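Local coordinates for periplasmic oligopeptide-binding protein (Burkholderia pseudomallei, PDB 3ZS6) that probably binds oligopeptides in the periplasm and delivers them to an ABC transporter for import, at residues G38-D43 and E147-A152; F85-Q90 and T155-D160. One frame throughout, in Å; residues are numbered along the deposited sequence.

Contact 1. Residues G38-D43 and E147-A152; sequences GLARID and ELTAMA
Thr149 meets Leu39 and Ala40 with its whole side chain. It crosses Leu39 at about a right angle, its CG2 lying 4.0 Å from Leu39 CD1, while its OG1 packs 3.6 Å from Ala40 CB. That hydroxyl sits between backbone N and carbonyl carbon (chi1 74°), which brings it round to Pro146 O, its hydrogen-bond partner earlier in helix 145-148. The carbonyl of Thr149 accepts a hydrogen bond from a water that in turn accepts one from Leu39 N. Ala150 follows inside a type I turn from Leu148 to Met151, closed by a bond from Met151 N to Leu148 O. Its CA-H leans on Ala40 O at 3.3 Å with an angle of 148° at the hydrogen, and its CB lies 3.8 Å from Ile42 CG1. Ala150 O accepts a hydrogen bond from a second water, 2.8 Å away, which accepts one from Ile42 N. A third water accepts from Gly38 N and lies 2.6 Å from Ala40 O. No direct hydrogen bond joins the segments; water meets Ala40 O and Ile42 N, whereas Arg41 pairs through its backbone with Val49 of strand 48-60. Waters and small side chains thus bridge edge strand 40-42 of an antiparallel five-stranded sheet to the type I turn at residues 148-151, within the OppA-like periplasmic-binding-protein fold.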
ATOM      1  N   GLY A  38      13.962  -0.395   9.628  1.00 14.18           N
ATOM      2  CA  GLY A  38      13.789  -1.807   9.914  1.00 15.52           C
ATOM      3  C   GLY A  38      15.072  -2.588   9.689  1.00 12.56           C
ATOM      4  O   GLY A  38      16.142  -1.997   9.519  1.00 13.36           O
ATOM      5  N   LEU A  39      14.964  -3.915   9.680  1.00 14.22           N
ATOM      6  CA  LEU A  39      16.114  -4.781   9.397  1.00 15.45           C
ATOM      7  C   LEU A  39      16.764  -4.406   8.064  1.00 18.64           C
ATOM      8  O   LEU A  39      17.998  -4.353   7.944  1.00 16.36           O
ATOM      9  CB  LEU A  39      15.685  -6.253   9.390  1.00 12.78           C
ATOM     10  CG  LEU A  39      15.178  -6.796  10.738  1.00 18.58           C
ATOM     11  CD1 LEU A  39      14.541  -8.198  10.622  1.00 13.95           C
ATOM     12  CD2 LEU A  39      16.297  -6.796  11.783  1.00 13.23           C
ATOM     13  N   ALA A  40      15.915  -4.139   7.073  1.00 19.13           N
ATOM     14  CA  ALA A  40      16.348  -3.750   5.739  1.00 16.08           C
ATOM     15  C   ALA A  40      15.648  -2.458   5.302  1.00 12.28           C
ATOM     16  O   ALA A  40      14.704  -2.005   5.953  1.00  9.57           O
ATOM     17  CB  ALA A  40      16.053  -4.874   4.750  1.00 13.33           C
ATOM     18  N   ARG A  41      16.118  -1.877   4.197  1.00 11.11           N
ATOM     19  CA  ARG A  41      15.475  -0.713   3.584  1.00 14.46           C
ATOM     20  C   ARG A  41      15.286  -0.960   2.089  1.00 12.00           C
ATOM     21  O   ARG A  41      15.988  -1.783   1.497  1.00 13.98           O
ATOM     22  CB  ARG A  41      16.344   0.552   3.729  1.00 16.23           C
ATOM     23  CG  ARG A  41      16.646   1.023   5.136  1.00 18.78           C
ATOM     24  CD  ARG A  41      17.122   2.489   5.122  1.00 16.41           C
ATOM     25  NE  ARG A  41      18.192   2.719   4.147  1.00 13.51           N
ATOM     26  CZ  ARG A  41      18.072   3.454   3.042  1.00 16.86           C
ATOM     27  NH1 ARG A  41      16.922   4.057   2.752  1.00 12.78           N
ATOM     28  NH2 ARG A  41      19.112   3.593   2.224  1.00 19.97           N
ATOM     29  N   ILE A  42      14.363  -0.226   1.476  1.00 10.41           N
ATOM     30  CA  ILE A  42      14.279  -0.163   0.015  1.00 14.69           C
ATOM     31  C   ILE A  42      14.900   1.146  -0.425  1.00 15.85           C
ATOM     32  O   ILE A  42      14.446   2.212  -0.000  1.00 12.95           O
ATOM     33  CB  ILE A  42      12.832  -0.186  -0.491  1.00 14.30           C
ATOM     34  CG1 ILE A  42      12.093  -1.416   0.048  1.00  9.74           C
ATOM     35  CG2 ILE A  42      12.805  -0.123  -2.038  1.00  9.65           C
ATOM     36  CD1 ILE A  42      12.790  -2.759  -0.277  1.00  8.93           C
ATOM     37  N   ASP A  43      15.942   1.081  -1.254  1.00 13.05           N
ATOM     38  CA  ASP A  43      16.656   2.301  -1.638  1.00 14.09           C
ATOM     39  C   ASP A  43      16.031   2.971  -2.862  1.00 12.26           C
ATOM     40  O   ASP A  43      14.958   2.572  -3.322  1.00 10.18           O
ATOM     41  CB  ASP A  43      18.170   2.059  -1.820  1.00 16.85           C
ATOM     42  CG  ASP A  43      18.525   1.402  -3.162  1.00 18.69           C
ATOM     43  OD1 ASP A  43      17.659   1.295  -4.064  1.00 19.38           O
ATOM     44  OD2 ASP A  43      19.701   1.005  -3.316  1.00 16.22           O
ATOM     45  N   GLU A 147      12.552  -8.510   1.957  1.00 20.82           N
ATOM     46  CA  GLU A 147      11.765  -7.401   1.408  1.00 20.49           C
ATOM     47  C   GLU A 147      10.690  -6.914   2.371  1.00 17.60           C
ATOM     48  O   GLU A 147      10.448  -5.708   2.486  1.00 13.48           O
ATOM     49  CB  GLU A 147      11.090  -7.797   0.088  1.00 21.38           C
ATOM     50  CG  GLU A 147      11.990  -7.737  -1.122  1.00 21.73           C
ATOM     51  CD  GLU A 147      11.253  -8.063  -2.412  1.00 24.80           C
ATOM     52  OE1 GLU A 147      10.462  -7.216  -2.890  1.00 18.81           O
ATOM     53  OE2 GLU A 147      11.481  -9.161  -2.954  1.00 22.62           O
ATOM     54  N   LEU A 148      10.027  -7.857   3.039  1.00 14.82           N
ATOM     55  CA  LEU A 148       8.949  -7.519   3.959  1.00 17.38           C
ATOM     56  C   LEU A 148       9.438  -6.671   5.130  1.00 16.26           C
ATOM     57  O   LEU A 148       8.734  -5.765   5.581  1.00 15.82           O
ATOM     58  CB  LEU A 148       8.251  -8.786   4.484  1.00 16.08           C
ATOM     59  CG  LEU A 148       7.201  -9.426   3.562  1.00 18.21           C
ATOM     60  CD1 LEU A 148       7.846 -10.001   2.311  1.00 18.73           C
ATOM     61  CD2 LEU A 148       6.409 -10.502   4.301  1.00 22.96           C
ATOM     62  N   THR A 149      10.638  -6.981   5.622  1.00 12.56           N
ATOM     63  CA  THR A 149      11.194  -6.317   6.797  1.00  8.78           C
ATOM     64  C   THR A 149      11.566  -4.861   6.510  1.00 11.56           C
ATOM     65  O   THR A 149      11.905  -4.113   7.425  1.00 15.14           O
ATOM     66  CB  THR A 149      12.458  -7.058   7.324  1.00 12.53           C
ATOM     67  OG1 THR A 149      13.566  -6.801   6.449  1.00 14.25           O
ATOM     68  CG2 THR A 149      12.215  -8.559   7.395  1.00 15.27           C
ATOM     69  N   ALA A 150      11.508  -4.456   5.244  1.00 14.72           N
ATOM     70  CA  ALA A 150      11.785  -3.065   4.884  1.00 13.87           C
ATOM     71  C   ALA A 150      10.556  -2.149   5.008  1.00 15.33           C
ATOM     72  O   ALA A 150      10.668  -0.934   4.852  1.00 13.22           O
ATOM     73  CB  ALA A 150      12.384  -2.977   3.470  1.00 11.83           C
ATOM     74  N   MET A 151       9.387  -2.713   5.297  1.00 11.65           N
ATOM     75  CA  MET A 151       8.150  -1.935   5.413  0.67 10.80           C
ATOM     76  C   MET A 151       7.937  -1.383   6.828  1.00 11.14           C
ATOM     77  O   MET A 151       8.443  -1.940   7.800  1.00 16.06           O
ATOM     78  CB  MET A 151       6.946  -2.793   4.999  0.67  9.50           C
ATOM     79  CG  MET A 151       6.853  -3.071   3.493  0.67 12.39           C
ATOM     80  SD  MET A 151       6.749  -1.561   2.482  0.67 19.78           S
ATOM     81  CE  MET A 151       8.454  -1.320   2.021  0.67  6.61           C
ATOM     82  N   ALA A 152       7.142  -0.325   6.938  1.00  9.41           N
ATOM     83  CA  ALA A 152       6.979   0.371   8.214  1.00 14.22           C
ATOM     84  C   ALA A 152       6.467  -0.473   9.384  1.00 12.42           C
ATOM     85  O   ALA A 152       6.953  -0.328  10.504  1.00 14.06           O
ATOM     86  CB  ALA A 152       6.140   1.639   8.037  1.00 12.82           C
TER
HETATM   87  O   HOH W   1      13.255  -0.060   6.923  1.00 10.18           O
HETATM   88  O   HOH W   2      12.235  -5.032  10.022  1.00  9.66           O
HETATM   89  O   HOH W   3      12.403   0.760   3.502  1.00 11.07           O

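Contact 2. Residues F85-Q90 and T155-D160; sequences FVYAWQ and TPVNKD
Helix 82-93 meets the extended residues leading into helix 159-165, with Phe85 and Pro156 CA atoms 4.9 Å apart and Tyr87 and Lys159 CA atoms 7.2 Å apart. Phe85 and Pro156 run alongside each other: Pro156 CB stands over the centre of the Phe85 ring face, 3.9 Å from the centroid and 8° off the normal, while Pro156 CD approaches Phe85 CE2 to 3.6 Å. Ala88, about one turn along the helix from Phe85, sets its methyl against the backbone, CB being 3.6 Å from both Thr155 O and Val157 N. Tyr87 has CG anti to its backbone N (chi1 169°), which carries the ring out to Lys159. The two side chains cross at about a right angle, Lys159 CB poised 3.7 Å from the Tyr87 ring centroid and 7° off the normal, before the rest of the lysine chain extends off the ring. Asn158 is the N-cap of helix 159-165, its OD1 accepting from Ala161 N. With no hydrogen bond between the segments, cohesion rests on two CH-pi contacts and apolar packing; the ammonium of Lys159 takes no part in its ring contact.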
ATOM      1  N   PHE A  85      13.237  -5.618  18.179  1.00 14.25           N
ATOM      2  CA  PHE A  85      12.457  -6.226  17.103  1.00 13.62           C
ATOM      3  C   PHE A  85      11.513  -7.315  17.626  1.00 20.78           C
ATOM      4  O   PHE A  85      10.354  -7.390  17.211  1.00 17.41           O
ATOM      5  CB  PHE A  85      13.370  -6.757  15.986  1.00 12.26           C
ATOM      6  CG  PHE A  85      14.008  -5.665  15.164  1.00 19.75           C
ATOM      7  CD1 PHE A  85      15.209  -5.088  15.557  1.00 17.11           C
ATOM      8  CD2 PHE A  85      13.391  -5.202  14.006  1.00 19.71           C
ATOM      9  CE1 PHE A  85      15.793  -4.072  14.803  1.00 12.95           C
ATOM     10  CE2 PHE A  85      13.961  -4.190  13.249  1.00 14.52           C
ATOM     11  CZ  PHE A  85      15.163  -3.623  13.648  1.00 14.21           C
ATOM     12  N   VAL A  86      12.005  -8.147  18.541  1.00 16.00           N
ATOM     13  CA  VAL A  86      11.161  -9.157  19.168  1.00 20.16           C
ATOM     14  C   VAL A  86       9.918  -8.480  19.766  1.00 21.35           C
ATOM     15  O   VAL A  86       8.784  -8.908  19.526  1.00 20.28           O
ATOM     16  CB  VAL A  86      11.926  -9.962  20.260  1.00 20.88           C
ATOM     17  CG1 VAL A  86      10.976 -10.892  21.010  1.00 24.11           C
ATOM     18  CG2 VAL A  86      13.082 -10.765  19.640  1.00 16.55           C
ATOM     19  N   TYR A  87      10.144  -7.411  20.523  1.00 18.38           N
ATOM     20  CA  TYR A  87       9.055  -6.650  21.134  1.00 19.34           C
ATOM     21  C   TYR A  87       8.087  -6.086  20.097  1.00 16.45           C
ATOM     22  O   TYR A  87       6.869  -6.238  20.222  1.00 16.85           O
ATOM     23  CB  TYR A  87       9.612  -5.511  21.995  1.00 18.41           C
ATOM     24  CG  TYR A  87       8.558  -4.523  22.434  1.00 23.83           C
ATOM     25  CD1 TYR A  87       7.695  -4.817  23.492  1.00 25.77           C
ATOM     26  CD2 TYR A  87       8.412  -3.301  21.790  1.00 20.13           C
ATOM     27  CE1 TYR A  87       6.717  -3.916  23.894  1.00 25.50           C
ATOM     28  CE2 TYR A  87       7.444  -2.393  22.189  1.00 19.94           C
ATOM     29  CZ  TYR A  87       6.596  -2.708  23.242  1.00 26.42           C
ATOM     30  OH  TYR A  87       5.628  -1.809  23.639  1.00 28.33           O
ATOM     31  N   ALA A  88       8.633  -5.439  19.073  1.00 15.77           N
ATOM     32  CA  ALA A  88       7.820  -4.795  18.046  1.00 21.24           C
ATOM     33  C   ALA A  88       6.926  -5.788  17.324  1.00 15.73           C
ATOM     34  O   ALA A  88       5.744  -5.527  17.117  1.00 13.51           O
ATOM     35  CB  ALA A  88       8.710  -4.048  17.037  1.00 16.63           C
ATOM     36  N   TRP A  89       7.495  -6.922  16.935  1.00 14.24           N
ATOM     37  CA  TRP A  89       6.748  -7.913  16.166  1.00 14.04           C
ATOM     38  C   TRP A  89       5.705  -8.649  17.015  1.00 17.39           C
ATOM     39  O   TRP A  89       4.592  -8.901  16.548  1.00 18.54           O
ATOM     40  CB  TRP A  89       7.693  -8.906  15.470  1.00 14.89           C
ATOM     41  CG  TRP A  89       8.523  -8.270  14.386  1.00 12.40           C
ATOM     42  CD1 TRP A  89       8.762  -6.931  14.212  1.00 10.34           C
ATOM     43  CD2 TRP A  89       9.211  -8.942  13.321  1.00 13.60           C
ATOM     44  NE1 TRP A  89       9.567  -6.733  13.111  1.00 12.55           N
ATOM     45  CE2 TRP A  89       9.855  -7.949  12.546  1.00 17.35           C
ATOM     46  CE3 TRP A  89       9.345 -10.283  12.947  1.00 15.34           C
ATOM     47  CZ2 TRP A  89      10.635  -8.260  11.423  1.00 17.30           C
ATOM     48  CZ3 TRP A  89      10.121 -10.591  11.825  1.00 15.89           C
ATOM     49  CH2 TRP A  89      10.748  -9.583  11.078  1.00 12.92           C
ATOM     50  N   GLN A  90       6.060  -8.985  18.254  1.00 14.26           N
ATOM     51  CA  GLN A  90       5.102  -9.588  19.179  1.00 13.52           C
ATOM     52  C   GLN A  90       3.926  -8.619  19.397  1.00 16.84           C
ATOM     53  O   GLN A  90       2.756  -9.018  19.410  1.00 15.92           O
ATOM     54  CB  GLN A  90       5.771  -9.927  20.521  1.00 14.55           C
ATOM     55  CG  GLN A  90       6.693 -11.160  20.499  1.00 16.25           C
ATOM     56  CD  GLN A  90       7.350 -11.422  21.848  1.00 22.40           C
ATOM     57  OE1 GLN A  90       7.114 -10.696  22.811  1.00 24.65           O
ATOM     58  NE2 GLN A  90       8.181 -12.462  21.919  1.00 21.84           N
ATOM     59  N   THR A 155       9.238  -2.211  11.374  1.00 11.11           N
ATOM     60  CA  THR A 155      10.271  -1.437  12.064  1.00 14.98           C
ATOM     61  C   THR A 155      10.199  -1.632  13.584  1.00 16.24           C
ATOM     62  O   THR A 155       9.151  -2.001  14.128  1.00 13.89           O
ATOM     63  CB  THR A 155      10.207   0.069  11.737  1.00 17.04           C
ATOM     64  OG1 THR A 155       8.929   0.600  12.115  1.00 10.61           O
ATOM     65  CG2 THR A 155      10.445   0.301  10.245  1.00 15.14           C
ATOM     66  N   PRO A 156      11.321  -1.386  14.279  1.00 13.28           N
ATOM     67  CA  PRO A 156      11.327  -1.615  15.726  1.00 13.91           C
ATOM     68  C   PRO A 156      10.621  -0.486  16.455  1.00 15.24           C
ATOM     69  O   PRO A 156      10.465   0.608  15.907  1.00 12.17           O
ATOM     70  CB  PRO A 156      12.820  -1.633  16.076  1.00 18.72           C
ATOM     71  CG  PRO A 156      13.460  -0.763  15.032  1.00 17.84           C
ATOM     72  CD  PRO A 156      12.632  -0.933  13.771  1.00 13.42           C
ATOM     73  N   VAL A 157      10.175  -0.780  17.670  1.00 15.93           N
ATOM     74  CA  VAL A 157       9.537   0.199  18.538  0.68 14.54           C
ATOM     75  C   VAL A 157      10.189   0.184  19.917  1.00 19.98           C
ATOM     76  O   VAL A 157      10.578  -0.874  20.406  1.00 20.40           O
ATOM     77  CB  VAL A 157       8.041  -0.101  18.691  0.68 15.40           C
ATOM     78  CG1 VAL A 157       7.410   0.854  19.681  0.68 16.07           C
ATOM     79  CG2 VAL A 157       7.354  -0.015  17.333  0.68 15.75           C
ATOM     80  N   ASN A 158      10.299   1.353  20.535  1.00 16.37           N
ATOM     81  CA  ASN A 158      10.961   1.498  21.826  1.00 20.84           C
ATOM     82  C   ASN A 158      10.007   1.232  22.986  1.00 23.27           C
ATOM     83  O   ASN A 158       9.172   2.072  23.326  1.00 22.36           O
ATOM     84  CB  ASN A 158      11.583   2.899  21.933  1.00 19.89           C
ATOM     85  CG  ASN A 158      12.403   3.088  23.205  1.00 26.02           C
ATOM     86  OD1 ASN A 158      11.852   3.246  24.294  1.00 25.83           O
ATOM     87  ND2 ASN A 158      13.723   3.101  23.064  1.00 22.56           N
ATOM     88  N   LYS A 159      10.139   0.054  23.585  1.00 25.66           N
ATOM     89  CA  LYS A 159       9.234  -0.395  24.642  1.00 28.91           C
ATOM     90  C   LYS A 159       9.056   0.642  25.758  1.00 26.56           C
ATOM     91  O   LYS A 159       7.938   0.910  26.199  1.00 27.70           O
ATOM     92  CB  LYS A 159       9.739  -1.723  25.222  1.00 33.63           C
ATOM     93  CG  LYS A 159       9.054  -2.170  26.503  1.00 44.80           C
ATOM     94  CD  LYS A 159       9.869  -3.261  27.197  1.00 51.00           C
ATOM     95  CE  LYS A 159       9.335  -3.556  28.589  1.00 60.40           C
ATOM     96  NZ  LYS A 159      10.279  -4.396  29.388  1.00 64.63           N
ATOM     97  N   ASP A 160      10.160   1.221  26.217  1.00 23.36           N
ATOM     98  CA  ASP A 160      10.099   2.190  27.300  1.00 23.26           C
ATOM     99  C   ASP A 160       9.245   3.395  26.919  1.00 30.43           C
ATOM    100  O   ASP A 160       8.438   3.878  27.720  1.00 26.59           O
ATOM    101  CB  ASP A 160      11.503   2.651  27.699  1.00 23.17           C
ATOM    102  CG  ASP A 160      12.280   1.581  28.453  1.00 30.52           C
ATOM    103  OD1 ASP A 160      11.652   0.619  28.950  1.00 34.98           O
ATOM    104  OD2 ASP A 160      13.519   1.712  28.554  1.00 31.41           O
TER

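Overall arrangement
Contacts 1 and 2 lie with their centres 15 Å apart on the same side of the chain's centre, and they touch directly. Phe85 CE2 of contact 2 comes within 3.7 Å of Leu39 N of contact 1, Trp89 CZ2 packs 4.0 Å from Leu39 CD1, and Thr155 CG2 lies 3.6 Å from Gly38 N. Helix 82-93 packs on Leu39 through Phe85 and Trp89, while Trp89 also touches Thr149. Their segments alternate in sequence, and a hydrogen bond from Thr155 OG1 to Ala152 O ties the second segments together. A glycerol, probably from crystallisation, lies about 4 Å from the Tyr87 side chain, and Gln90 OE1 hydrogen-bonds to a glycerol.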